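Local coordinates for RickCE (Rickettsia bellii, PDB 5HAM), which is a bacterial effector of the CE protease clan, here its catalytic region, and probably removes ubiquitin from proteins of the host cell, at residues F27-A39 and Q113-T125. Residues are numbered along the deposited sequence; the frame is centred on the assembly and turned at random.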
# COMPACT_ATOMS: atom_id res chain seq x y z
N PHE A 27 0.22 -22.19 -0.80
CA PHE A 27 0.30 -20.75 -0.99
C PHE A 27 0.69 -20.06 0.30
O PHE A 27 0.18 -20.39 1.36
CB PHE A 27 -1.06 -20.21 -1.44
CG PHE A 27 -1.58 -20.84 -2.71
CD1 PHE A 27 -0.86 -20.74 -3.89
CD2 PHE A 27 -2.79 -21.52 -2.71
CE1 PHE A 27 -1.35 -21.32 -5.05
CE2 PHE A 27 -3.29 -22.09 -3.87
CZ PHE A 27 -2.56 -22.00 -5.05
N SER A 28 1.60 -19.10 0.22
CA SER A 28 1.90 -18.28 1.39
C SER A 28 1.40 -16.86 1.21
O SER A 28 1.67 -16.21 0.20
CB SER A 28 3.40 -18.26 1.70
OG SER A 28 4.15 -17.86 0.58
N VAL A 29 0.65 -16.40 2.19
CA VAL A 29 0.21 -15.03 2.23
C VAL A 29 1.18 -14.17 3.03
O VAL A 29 1.36 -14.40 4.23
CB VAL A 29 -1.17 -14.92 2.89
CG1 VAL A 29 -1.58 -13.45 2.97
CG2 VAL A 29 -2.17 -15.73 2.10
N GLN A 30 1.78 -13.19 2.38
CA GLN A 30 2.76 -12.32 3.03
C GLN A 30 2.09 -11.14 3.70
O GLN A 30 0.96 -10.78 3.37
CB GLN A 30 3.77 -11.82 2.00
CG GLN A 30 4.62 -12.92 1.40
CD GLN A 30 5.41 -13.65 2.47
OE1 GLN A 30 5.98 -13.03 3.35
NE2 GLN A 30 5.43 -14.97 2.40
N PRO A 31 2.77 -10.53 4.68
CA PRO A 31 2.31 -9.24 5.19
C PRO A 31 2.44 -8.17 4.11
O PRO A 31 3.22 -8.34 3.18
CB PRO A 31 3.27 -8.96 6.35
CG PRO A 31 4.42 -9.88 6.15
CD PRO A 31 3.89 -11.08 5.46
N ALA A 32 1.67 -7.09 4.22
CA ALA A 32 1.67 -6.07 3.18
C ALA A 32 2.99 -5.35 3.00
O ALA A 32 3.65 -4.98 3.97
CB ALA A 32 0.57 -5.04 3.43
N ILE A 33 3.37 -5.16 1.75
CA ILE A 33 4.37 -4.17 1.41
C ILE A 33 3.66 -2.83 1.34
O ILE A 33 2.61 -2.71 0.72
CB ILE A 33 5.00 -4.48 0.06
CG1 ILE A 33 6.07 -5.57 0.23
CG2 ILE A 33 5.59 -3.20 -0.57
CD1 ILE A 33 6.56 -6.12 -1.11
N THR A 34 4.21 -1.82 2.01
CA THR A 34 3.57 -0.51 2.06
C THR A 34 4.51 0.60 1.62
O THR A 34 5.68 0.65 2.01
CB THR A 34 3.02 -0.19 3.48
OG1 THR A 34 4.10 -0.07 4.40
CG2 THR A 34 2.10 -1.30 3.97
N PHE A 35 4.00 1.49 0.79
CA PHE A 35 4.77 2.63 0.36
C PHE A 35 4.11 3.89 0.88
O PHE A 35 2.87 3.98 0.95
CB PHE A 35 4.80 2.73 -1.16
CG PHE A 35 5.49 1.60 -1.84
CD1 PHE A 35 6.88 1.51 -1.82
CD2 PHE A 35 4.77 0.65 -2.54
CE1 PHE A 35 7.53 0.48 -2.46
CE2 PHE A 35 5.42 -0.38 -3.19
CZ PHE A 35 6.80 -0.47 -3.15
N ARG A 36 4.93 4.87 1.22
CA ARG A 36 4.41 6.19 1.46
C ARG A 36 4.04 6.75 0.09
O ARG A 36 4.59 6.31 -0.92
CB ARG A 36 5.46 7.04 2.16
CG ARG A 36 5.78 6.56 3.59
CD ARG A 36 7.28 6.65 3.88
NE ARG A 36 7.85 7.76 3.13
CZ ARG A 36 8.92 7.69 2.35
NH1 ARG A 36 9.30 8.78 1.71
NH2 ARG A 36 9.60 6.56 2.19
N ASN A 37 3.10 7.69 0.06
CA ASN A 37 2.75 8.37 -1.19
C ASN A 37 3.38 9.76 -1.29
O ASN A 37 3.44 10.34 -2.37
CB ASN A 37 1.22 8.45 -1.38
CG ASN A 37 0.46 8.59 -0.08
OD1 ASN A 37 1.05 8.82 0.98
ND2 ASN A 37 -0.86 8.45 -0.15
N THR A 38 3.86 10.28 -0.17
CA THR A 38 4.62 11.53 -0.17
C THR A 38 6.11 11.28 -0.17
O THR A 38 6.61 10.40 0.51
CB THR A 38 4.26 12.43 1.02
OG1 THR A 38 4.41 11.71 2.25
CG2 THR A 38 2.83 12.91 0.89
N ALA A 39 6.84 12.07 -0.94
CA ALA A 39 8.28 11.97 -0.93
C ALA A 39 8.86 12.81 0.21
O ALA A 39 8.32 13.85 0.55
CB ALA A 39 8.83 12.42 -2.25
N GLN A 113 10.69 0.72 7.21
CA GLN A 113 9.74 0.45 6.13
C GLN A 113 10.38 -0.10 4.83
O GLN A 113 9.90 -1.10 4.27
CB GLN A 113 8.89 1.69 5.84
CG GLN A 113 7.88 1.50 4.71
CD GLN A 113 6.87 2.65 4.65
OE1 GLN A 113 7.19 3.79 4.94
NE2 GLN A 113 5.63 2.33 4.30
N GLN A 114 11.45 0.53 4.37
CA GLN A 114 12.07 0.04 3.14
C GLN A 114 12.82 -1.28 3.36
O GLN A 114 12.79 -2.15 2.50
CB GLN A 114 12.90 1.11 2.40
CG GLN A 114 14.35 1.26 2.79
CD GLN A 114 14.97 2.57 2.27
OE1 GLN A 114 14.46 3.19 1.32
NE2 GLN A 114 16.08 2.99 2.89
N GLN A 115 13.43 -1.47 4.52
CA GLN A 115 14.04 -2.77 4.82
C GLN A 115 13.01 -3.90 5.01
O GLN A 115 13.25 -5.04 4.61
CB GLN A 115 14.98 -2.70 6.01
CG GLN A 115 15.73 -4.01 6.27
CD GLN A 115 16.46 -4.55 5.03
OE1 GLN A 115 16.14 -5.63 4.53
NE2 GLN A 115 17.46 -3.81 4.55
N ILE A 116 11.87 -3.57 5.61
CA ILE A 116 10.81 -4.56 5.84
C ILE A 116 10.19 -4.92 4.50
O ILE A 116 9.93 -6.10 4.23
CB ILE A 116 9.74 -4.07 6.90
CG1 ILE A 116 10.32 -4.14 8.31
CG2 ILE A 116 8.50 -4.95 6.88
CD1 ILE A 116 9.66 -3.16 9.30
N ASN A 117 9.99 -3.91 3.64
CA ASN A 117 9.48 -4.16 2.28
C ASN A 117 10.39 -5.11 1.51
O ASN A 117 9.92 -6.05 0.90
CB ASN A 117 9.28 -2.87 1.48
CG ASN A 117 8.05 -2.07 1.93
OD1 ASN A 117 7.17 -2.59 2.61
ND2 ASN A 117 7.99 -0.81 1.52
N GLU A 118 11.69 -4.88 1.55
CA GLU A 118 12.62 -5.83 0.95
C GLU A 118 12.54 -7.23 1.58
O GLU A 118 12.57 -8.24 0.87
CB GLU A 118 14.06 -5.33 1.02
CG GLU A 118 14.34 -4.16 0.12
CD GLU A 118 15.73 -3.63 0.31
OE1 GLU A 118 16.44 -4.15 1.20
OE2 GLU A 118 16.13 -2.70 -0.42
N ASP A 119 12.44 -7.30 2.90
CA ASP A 119 12.36 -8.60 3.56
C ASP A 119 11.13 -9.41 3.15
O ASP A 119 11.19 -10.63 3.01
CB ASP A 119 12.46 -8.45 5.08
CG ASP A 119 13.83 -7.94 5.51
OD1 ASP A 119 14.82 -8.19 4.78
OD2 ASP A 119 13.91 -7.29 6.57
N ILE A 120 10.01 -8.73 2.92
CA ILE A 120 8.80 -9.41 2.48
C ILE A 120 8.96 -9.97 1.08
O ILE A 120 8.60 -11.11 0.81
CB ILE A 120 7.61 -8.46 2.57
CG1 ILE A 120 7.34 -8.11 4.04
CG2 ILE A 120 6.39 -9.08 1.92
CD1 ILE A 120 6.61 -6.79 4.24
N LEU A 121 9.53 -9.18 0.18
CA LEU A 121 9.83 -9.67 -1.15
C LEU A 121 10.78 -10.86 -1.11
O LEU A 121 10.58 -11.85 -1.82
CB LEU A 121 10.45 -8.57 -1.98
CG LEU A 121 9.67 -8.15 -3.21
CD1 LEU A 121 10.54 -7.22 -4.07
CD2 LEU A 121 9.20 -9.40 -3.98
N ASN A 122 11.82 -10.77 -0.29
CA ASN A 122 12.75 -11.88 -0.15
C ASN A 122 12.14 -13.14 0.48
O ASN A 122 12.42 -14.25 0.03
CB ASN A 122 14.00 -11.46 0.61
CG ASN A 122 15.05 -10.87 -0.30
OD1 ASN A 122 15.22 -11.31 -1.44
ND2 ASN A 122 15.76 -9.84 0.18
N ARG A 123 11.33 -12.96 1.52
CA ARG A 123 10.65 -14.08 2.16
C ARG A 123 9.72 -14.77 1.16
O ARG A 123 9.68 -15.99 1.08
CB ARG A 123 9.87 -13.62 3.40
CG ARG A 123 9.14 -14.74 4.13
CD ARG A 123 10.10 -15.89 4.50
NE ARG A 123 9.43 -17.01 5.15
CZ ARG A 123 10.03 -18.17 5.42
NH1 ARG A 123 11.30 -18.36 5.09
NH2 ARG A 123 9.36 -19.14 6.02
N ALA A 124 9.01 -13.97 0.38
CA ALA A 124 8.10 -14.50 -0.63
C ALA A 124 8.88 -15.35 -1.62
O ALA A 124 8.46 -16.45 -2.00
CB ALA A 124 7.36 -13.37 -1.35
N THR A 125 10.05 -14.84 -2.00
CA THR A 125 10.94 -15.54 -2.92
C THR A 125 11.50 -16.82 -2.30
O THR A 125 11.66 -17.84 -2.98
CB THR A 125 12.09 -14.61 -3.36
OG1 THR A 125 11.56 -13.47 -4.04
CG2 THR A 125 13.05 -15.35 -4.28
O HOH W 1 6.20 -2.07 5.07
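The side-chain amide of N117 bonds both to the backbone N and to the backbone O of T34, pairing with donor and acceptor of one residue much as a strand neighbour would. Here it ties strand 27-34, at the edge of the mixed sheet of this CE-clan protease fragment, to helix 96-130, which packs against this edge. OD1 of N117 accepts from T34 N at 3.1 Å. ND2 donates to T34 O at 2.8 Å, almost straight at 172°, from above the T34 carbonyl plane. A water that donates to the same OD1 also hydrogen-bonds T34 OG1. The donor and acceptor of T34 fix which way round the amide sits. One turn earlier, Q113, extended beyond CG, donates from NE2 to T34 OG1 at 2.8 Å and, weakly, to T34 O. Backbone bonds join I33 to P139 and E141 of strand 135-141, while the I33 side chain runs past that of I120 in the opposite direction, CG1 3.9 Å from I120 CG2. The same methyl meets the backbone O of P31 and, 3.8 Å away, CB of Q30. Bent at chi2 (-60°), the Q30 chain sets its CG 3.9 Å from CB of A124 and leaves OE1 3.7 Å from CG of R123.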